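Local coordinates for chloromuconate cycloisomerase (Rhodococcus opacus, PDB 4M0X), which is a two-domain member of the enolase superfamily, pairing an N-terminal capping domain with a TIM-barrel-like C-terminal domain that holds manganese, at residues W139-S142 / D148-D151; Q255-A260 / A285-A290; E302-G307 / E339-D344. All blocks are in the same frame, centred on the assembly; numbering follows the deposited sequence.

In the fold
Along the chain the three contacts follow in series, each closing before the next opens. Interaction 1 sits on strand 134-141 and helix 146-159, at the start of the parallel barrel sheet; interaction 2 joins helices 253-262 and 278-291; interaction 3 ties helix 304-316 to the loop between strands 323-324 and 347-349. Interactions 1 and 2 have centres 32 Å apart, and interactions 2 and 3, with centres 28 Å apart, lie on opposite sides of the chain's centre. Interactions 1 and 3 approach to about 7 Å between nearest atoms without touching. The three contacts therefore lie in separate parts of the barrel, interaction 2 beside a second subunit and interaction 3 beside the N-terminal domain.

Interaction 1: residues W139-S142 / D148-D151; sequences WAFS and DLID
Phe141 and Leu149 point their CB atoms toward each other across the first step of a beta-alpha-beta unit, strand 134-141, helix 146-159 and strand 163-167, in the TIM-barrel-like domain of this enolase-superfamily protein. Their CA atoms are 6.9 Å apart, and Leu149 is the one residue of 148-151 that touches Phe141 and Ser142. Leu149 CG lies beside its own backbone N and anti to the carbonyl carbon (chi1 -52°), which extends the forked end toward the strand. Of the two methyls CD2 does most of the touching: it rests 3.8 Å from Phe141 CB and meets the phenyl ring obliquely, so that the leucine packs at the root of the aromatic side chain. The ring itself runs on along the same helix, against Glu152 and Ala153, and meets the ring of Phe166 on the neighbouring strand with planes inclined at about 50°. Within the strand segment, Phe141 CD1 comes up in plane to the edge of the Trp139 indole, 3.7 Å from Trp139 CD1. The indole is also held from the helix: NE1 bonds to Glu152 OE2, and Lys156 makes a cation-pi contact with the ring. Leu149 has further apolar company in Val183 of helix 173-183, so it is wedged between the strand end and the next helix. Beyond the strand, Ser142 gives only its backbone to the leucine, its OG being bonded to Lys22 N. The fork of Leu149 straddles Ser142 O, with CD2 at 3.6 Å and CD1 at 3.8 Å from that oxygen.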
# COMPACT_ATOMS: atom_id res chain seq x y z
N TRP A 139 -30.92 16.98 -19.66
CA TRP A 139 -30.74 17.67 -20.92
C TRP A 139 -29.30 18.08 -21.13
O TRP A 139 -28.73 18.83 -20.32
CB TRP A 139 -31.62 18.93 -21.02
CG TRP A 139 -31.51 19.52 -22.39
CD1 TRP A 139 -30.79 20.60 -22.76
CD2 TRP A 139 -32.09 18.99 -23.59
NE1 TRP A 139 -30.88 20.79 -24.11
CE2 TRP A 139 -31.68 19.82 -24.65
CE3 TRP A 139 -32.91 17.88 -23.88
CZ2 TRP A 139 -32.08 19.60 -25.97
CZ3 TRP A 139 -33.31 17.66 -25.20
CH2 TRP A 139 -32.90 18.52 -26.23
N ALA A 140 -28.72 17.63 -22.23
CA ALA A 140 -27.34 17.99 -22.52
C ALA A 140 -27.24 19.08 -23.58
O ALA A 140 -27.48 18.85 -24.77
CB ALA A 140 -26.50 16.76 -22.87
N PHE A 141 -26.87 20.27 -23.10
CA PHE A 141 -26.44 21.34 -23.95
C PHE A 141 -25.25 20.95 -24.83
O PHE A 141 -24.37 20.18 -24.42
CB PHE A 141 -26.00 22.51 -23.10
CG PHE A 141 -27.05 22.99 -22.17
CD1 PHE A 141 -28.31 23.36 -22.65
CD2 PHE A 141 -26.78 23.09 -20.79
CE1 PHE A 141 -29.28 23.81 -21.77
CE2 PHE A 141 -27.75 23.56 -19.91
CZ PHE A 141 -28.99 23.93 -20.41
N SER A 142 -25.24 21.50 -26.03
CA SER A 142 -24.14 21.39 -26.96
C SER A 142 -23.02 22.36 -26.53
O SER A 142 -23.22 23.18 -25.62
CB SER A 142 -24.69 21.76 -28.34
OG SER A 142 -23.71 21.62 -29.33
N ASP A 148 -26.92 31.31 -27.07
CA ASP A 148 -27.82 30.25 -27.50
C ASP A 148 -28.29 29.42 -26.31
O ASP A 148 -29.48 29.13 -26.20
CB ASP A 148 -27.11 29.32 -28.49
CG ASP A 148 -26.91 29.94 -29.88
OD1 ASP A 148 -27.13 31.16 -30.07
OD2 ASP A 148 -26.53 29.17 -30.80
N LEU A 149 -27.35 29.04 -25.44
CA LEU A 149 -27.66 28.12 -24.36
C LEU A 149 -28.52 28.75 -23.26
O LEU A 149 -29.36 28.05 -22.69
CB LEU A 149 -26.40 27.45 -23.78
CG LEU A 149 -25.40 26.74 -24.69
CD1 LEU A 149 -24.19 26.35 -23.85
CD2 LEU A 149 -25.94 25.52 -25.43
N ILE A 150 -28.35 30.04 -22.96
CA ILE A 150 -29.26 30.68 -21.99
C ILE A 150 -30.74 30.68 -22.48
O ILE A 150 -31.69 30.49 -21.70
CB ILE A 150 -28.77 32.07 -21.53
CG1 ILE A 150 -27.48 31.92 -20.70
CG2 ILE A 150 -29.83 32.74 -20.67
CD1 ILE A 150 -26.88 33.21 -20.17
N ASP A 151 -30.92 30.86 -23.78
CA ASP A 151 -32.24 30.75 -24.38
C ASP A 151 -32.74 29.29 -24.45
O ASP A 151 -33.94 29.05 -24.51
CB ASP A 151 -32.28 31.43 -25.77

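Interaction 2: residues Q255-A260 / A285-A290; sequences QAIALA and AAIAEA
Ile287 reaches across from helix 278-291 to Ala256 and Ile257 on helix 253-262, two neighbouring helices of the barrel's outer layer that run in roughly the same direction here. The side-chain contacts are apolar and centre on one methyl: Ile287 CG2 stands 3.8 Å from Ala256 CB, while Ile287 CD1 approaches the same alanine carbon to 4.0 Å. Both branches of the isoleucine thus bear on one alanine methyl. Ile287 CG1 lies beside the backbone N (chi1 -76°), which puts CG2 anti to that N and toward Ala256. Ile257 adds a looser touch alongside, its CG1 lying 4.3 Å from Ile287 CG2.

Backbone polarity is dealt with inside each helix, as in Ala260 N to Ala256 O and Ala290 N to Ala286 O, both 2.9 Å. Across the subunit boundary, Ile257 of a second subunit packs on Ile287, and Ala290 of that subunit on Ile257; Glu289 OE1 forms a salt bridge with Arg280 NH2 of the same partner. Ala256 also packs inward on Phe268 of strand 267-270. With apolar side chains meeting, the helix pairing relies on burial of aliphatic surface and van der Waals fit, not on directed bonds.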
# COMPACT_ATOMS: atom_id res chain seq x y z
N GLN A 255 -12.58 -3.16 -16.38
CA GLN A 255 -12.31 -1.76 -16.06
C GLN A 255 -13.13 -1.31 -14.87
O GLN A 255 -12.62 -0.63 -13.98
CB GLN A 255 -12.59 -0.88 -17.27
CG GLN A 255 -11.79 -1.39 -18.45
CD GLN A 255 -11.82 -0.48 -19.66
OE1 GLN A 255 -10.78 -0.01 -20.09
NE2 GLN A 255 -13.00 -0.24 -20.20
N ALA A 256 -14.40 -1.73 -14.85
CA ALA A 256 -15.29 -1.51 -13.74
C ALA A 256 -14.60 -1.91 -12.45
O ALA A 256 -14.52 -1.13 -11.52
CB ALA A 256 -16.56 -2.32 -13.91
N ILE A 257 -14.09 -3.13 -12.41
CA ILE A 257 -13.45 -3.63 -11.23
C ILE A 257 -12.19 -2.84 -10.88
O ILE A 257 -12.03 -2.41 -9.72
CB ILE A 257 -13.18 -5.14 -11.37
CG1 ILE A 257 -14.38 -5.88 -10.77
CG2 ILE A 257 -11.84 -5.54 -10.74
CD1 ILE A 257 -14.38 -7.38 -11.00
N ALA A 258 -11.33 -2.62 -11.87
CA ALA A 258 -10.09 -1.90 -11.65
C ALA A 258 -10.34 -0.53 -11.02
O ALA A 258 -9.66 -0.18 -10.04
CB ALA A 258 -9.31 -1.76 -12.92
N LEU A 259 -11.33 0.21 -11.56
CA LEU A 259 -11.68 1.53 -11.04
C LEU A 259 -12.24 1.42 -9.65
O LEU A 259 -11.74 2.07 -8.72
CB LEU A 259 -12.71 2.24 -11.91
CG LEU A 259 -12.38 2.61 -13.36
CD1 LEU A 259 -13.65 2.60 -14.20
CD2 LEU A 259 -11.68 3.96 -13.42
N ALA A 260 -13.28 0.61 -9.51
CA ALA A 260 -13.95 0.48 -8.24
C ALA A 260 -12.93 0.42 -7.11
O ALA A 260 -13.06 1.08 -6.09
CB ALA A 260 -14.87 -0.74 -8.21
N ALA A 285 -23.06 -2.47 -14.23
CA ALA A 285 -23.89 -1.83 -13.24
C ALA A 285 -23.92 -2.69 -11.98
O ALA A 285 -23.96 -2.17 -10.86
CB ALA A 285 -25.29 -1.58 -13.80
N ALA A 286 -23.89 -4.01 -12.15
CA ALA A 286 -23.87 -4.91 -11.00
C ALA A 286 -22.63 -4.65 -10.13
O ALA A 286 -22.70 -4.71 -8.90
CB ALA A 286 -23.91 -6.36 -11.46
N ILE A 287 -21.50 -4.38 -10.80
CA ILE A 287 -20.25 -4.01 -10.15
C ILE A 287 -20.36 -2.65 -9.44
O ILE A 287 -19.91 -2.53 -8.29
CB ILE A 287 -19.04 -4.05 -11.13
CG1 ILE A 287 -18.63 -5.49 -11.39
CG2 ILE A 287 -17.81 -3.36 -10.53
CD1 ILE A 287 -18.29 -5.77 -12.84
N ALA A 288 -20.97 -1.66 -10.08
CA ALA A 288 -21.31 -0.45 -9.33
C ALA A 288 -22.06 -0.80 -8.05
O ALA A 288 -21.61 -0.44 -6.97
CB ALA A 288 -22.09 0.53 -10.18
N GLU A 289 -23.16 -1.53 -8.14
CA GLU A 289 -23.86 -1.93 -6.91
C GLU A 289 -22.93 -2.58 -5.86
O GLU A 289 -22.93 -2.21 -4.68
CB GLU A 289 -25.04 -2.87 -7.23
CG GLU A 289 -26.01 -3.15 -6.09
CD GLU A 289 -27.16 -4.12 -6.43
OE1 GLU A 289 -27.75 -4.64 -5.46
OE2 GLU A 289 -27.51 -4.38 -7.63
N ALA A 290 -22.15 -3.56 -6.32
CA ALA A 290 -21.30 -4.37 -5.46
C ALA A 290 -20.25 -3.53 -4.78
O ALA A 290 -19.67 -3.96 -3.79
CB ALA A 290 -20.61 -5.45 -6.28

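Interaction 3: residues E302-G307 / E339-D344; sequences ESSVMG and EPLKYD
Ser304 and Leu341 make the one hydrogen bond that joins these segments: Leu341 N donates to Ser304 OG at 3.1 Å, with a fairly straight N-H...O angle of 153°. The serine hydroxyl is delivered by a first torsion that sets OG anti to the carbonyl carbon and beside the backbone N (chi1 -74°), on the flank of the helix that faces the incoming chain. The helix thus lends a side-chain hydroxyl to an amide of the segment before strand 347-349.

Polar bonds also shape the start of helix 304-316. Ser303 is its N-cap, with OG accepting from Val305 N at 3.2 Å, a more bent bond at 143°, while Ser303 O takes Gly307 N at 3.0 Å in the first turn. This helix begins after strand 294-297 of the TIM-barrel-like domain, and its opening turn leans on the N-terminal domain: Glu49 OE1, on strand 45-51, pairs with both Ser303 OG and Met306 N. Glu335 OE1 bonds to Ser304 N, so the amide and the hydroxyl of this serine both engage the region between strands 323-324 and 347-349.

Apolar groups of Pro340 and Leu341 lie beside the crossing bond. Pro340 CB comes alongside the hydroxyl, 3.6 Å from Ser304 OG, and Leu341 CG lies equally close to that oxygen. The leucine then runs past the serine to Gly307, in the same first turn, where its CD1 methyl lies over the glycine backbone, 3.9 Å from C and 4.1 Å from CA. Leu341 also packs against Leu348 of strand 347-349.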
# COMPACT_ATOMS: atom_id res chain seq x y z
N GLU A 302 -28.07 7.98 -29.36
CA GLU A 302 -28.56 6.92 -30.22
C GLU A 302 -29.97 7.30 -30.68
O GLU A 302 -30.57 8.27 -30.17
CB GLU A 302 -28.53 5.57 -29.47
CG GLU A 302 -29.31 5.50 -28.15
CD GLU A 302 -29.03 6.67 -27.21
OE1 GLU A 302 -29.87 7.61 -27.16
OE2 GLU A 302 -27.95 6.68 -26.55
N SER A 303 -30.48 6.56 -31.66
CA SER A 303 -31.81 6.78 -32.14
C SER A 303 -32.76 6.08 -31.19
O SER A 303 -32.34 5.61 -30.12
CB SER A 303 -31.92 6.15 -33.50
OG SER A 303 -31.87 4.76 -33.33
N SER A 304 -34.03 5.97 -31.57
CA SER A 304 -34.99 5.25 -30.74
C SER A 304 -34.78 3.74 -30.71
O SER A 304 -35.24 3.09 -29.76
CB SER A 304 -36.41 5.59 -31.12
OG SER A 304 -36.69 6.90 -30.64
N VAL A 305 -34.09 3.18 -31.70
CA VAL A 305 -33.81 1.74 -31.70
C VAL A 305 -32.98 1.28 -30.48
O VAL A 305 -33.45 0.43 -29.70
CB VAL A 305 -33.16 1.27 -33.01
CG1 VAL A 305 -32.90 -0.25 -32.99
CG2 VAL A 305 -34.00 1.68 -34.21
N MET A 306 -31.77 1.83 -30.31
CA MET A 306 -30.91 1.55 -29.15
C MET A 306 -31.44 2.24 -27.87
O MET A 306 -31.38 1.68 -26.77
CB MET A 306 -29.45 1.96 -29.45
CG MET A 306 -28.44 1.92 -28.28
SD MET A 306 -28.07 0.29 -27.60
CE MET A 306 -27.40 -0.61 -29.01
N GLY A 307 -31.99 3.45 -28.05
CA GLY A 307 -32.60 4.20 -26.96
C GLY A 307 -33.68 3.43 -26.24
O GLY A 307 -33.69 3.39 -24.99
N GLU A 339 -42.71 4.02 -33.89
CA GLU A 339 -43.05 4.84 -32.74
C GLU A 339 -41.79 5.14 -31.94
O GLU A 339 -41.29 4.27 -31.22
CB GLU A 339 -44.05 4.12 -31.84
CG GLU A 339 -45.45 4.06 -32.42
CD GLU A 339 -46.32 3.02 -31.74
OE1 GLU A 339 -46.24 2.87 -30.49
OE2 GLU A 339 -47.10 2.35 -32.47
N PRO A 340 -41.26 6.38 -32.06
CA PRO A 340 -40.05 6.78 -31.34
C PRO A 340 -40.31 6.87 -29.83
O PRO A 340 -41.43 6.63 -29.39
CB PRO A 340 -39.77 8.17 -31.92
CG PRO A 340 -41.11 8.68 -32.34
CD PRO A 340 -41.75 7.45 -32.94
N LEU A 341 -39.29 7.18 -29.04
CA LEU A 341 -39.48 7.23 -27.60
C LEU A 341 -40.42 8.38 -27.25
O LEU A 341 -40.37 9.46 -27.85
CB LEU A 341 -38.13 7.37 -26.89
CG LEU A 341 -37.03 6.31 -27.08
CD1 LEU A 341 -35.78 6.72 -26.32
CD2 LEU A 341 -37.47 4.91 -26.67
N LYS A 342 -41.28 8.16 -26.26
CA LYS A 342 -42.20 9.21 -25.89
C LYS A 342 -41.66 9.97 -24.68
O LYS A 342 -41.22 9.37 -23.71
CB LYS A 342 -43.61 8.62 -25.71
CG LYS A 342 -44.75 9.57 -25.30
CD LYS A 342 -45.13 10.67 -26.29
CE LYS A 342 -46.34 11.44 -25.75
NZ LYS A 342 -46.29 12.92 -25.96
N TYR A 343 -41.63 11.30 -24.76
CA TYR A 343 -41.26 12.12 -23.61
C TYR A 343 -42.51 12.78 -23.08
O TYR A 343 -43.53 12.82 -23.77
CB TYR A 343 -40.18 13.16 -23.95
CG TYR A 343 -38.89 12.54 -24.46
CD1 TYR A 343 -38.77 12.18 -25.81
CD2 TYR A 343 -37.83 12.26 -23.61
CE1 TYR A 343 -37.62 11.58 -26.28
CE2 TYR A 343 -36.68 11.68 -24.07
CZ TYR A 343 -36.58 11.34 -25.41
OH TYR A 343 -35.45 10.74 -25.90
N ASP A 344 -42.43 13.23 -21.83
CA ASP A 344 -43.50 13.95 -21.16
C ASP A 344 -42.95 14.79 -20.03
O ASP A 344 -42.39 14.24 -19.08
CB ASP A 344 -44.55 13.00 -20.57
CG ASP A 344 -45.77 13.74 -20.01
OD1 ASP A 344 -46.14 14.79 -20.58
OD2 ASP A 344 -46.35 13.28 -19.01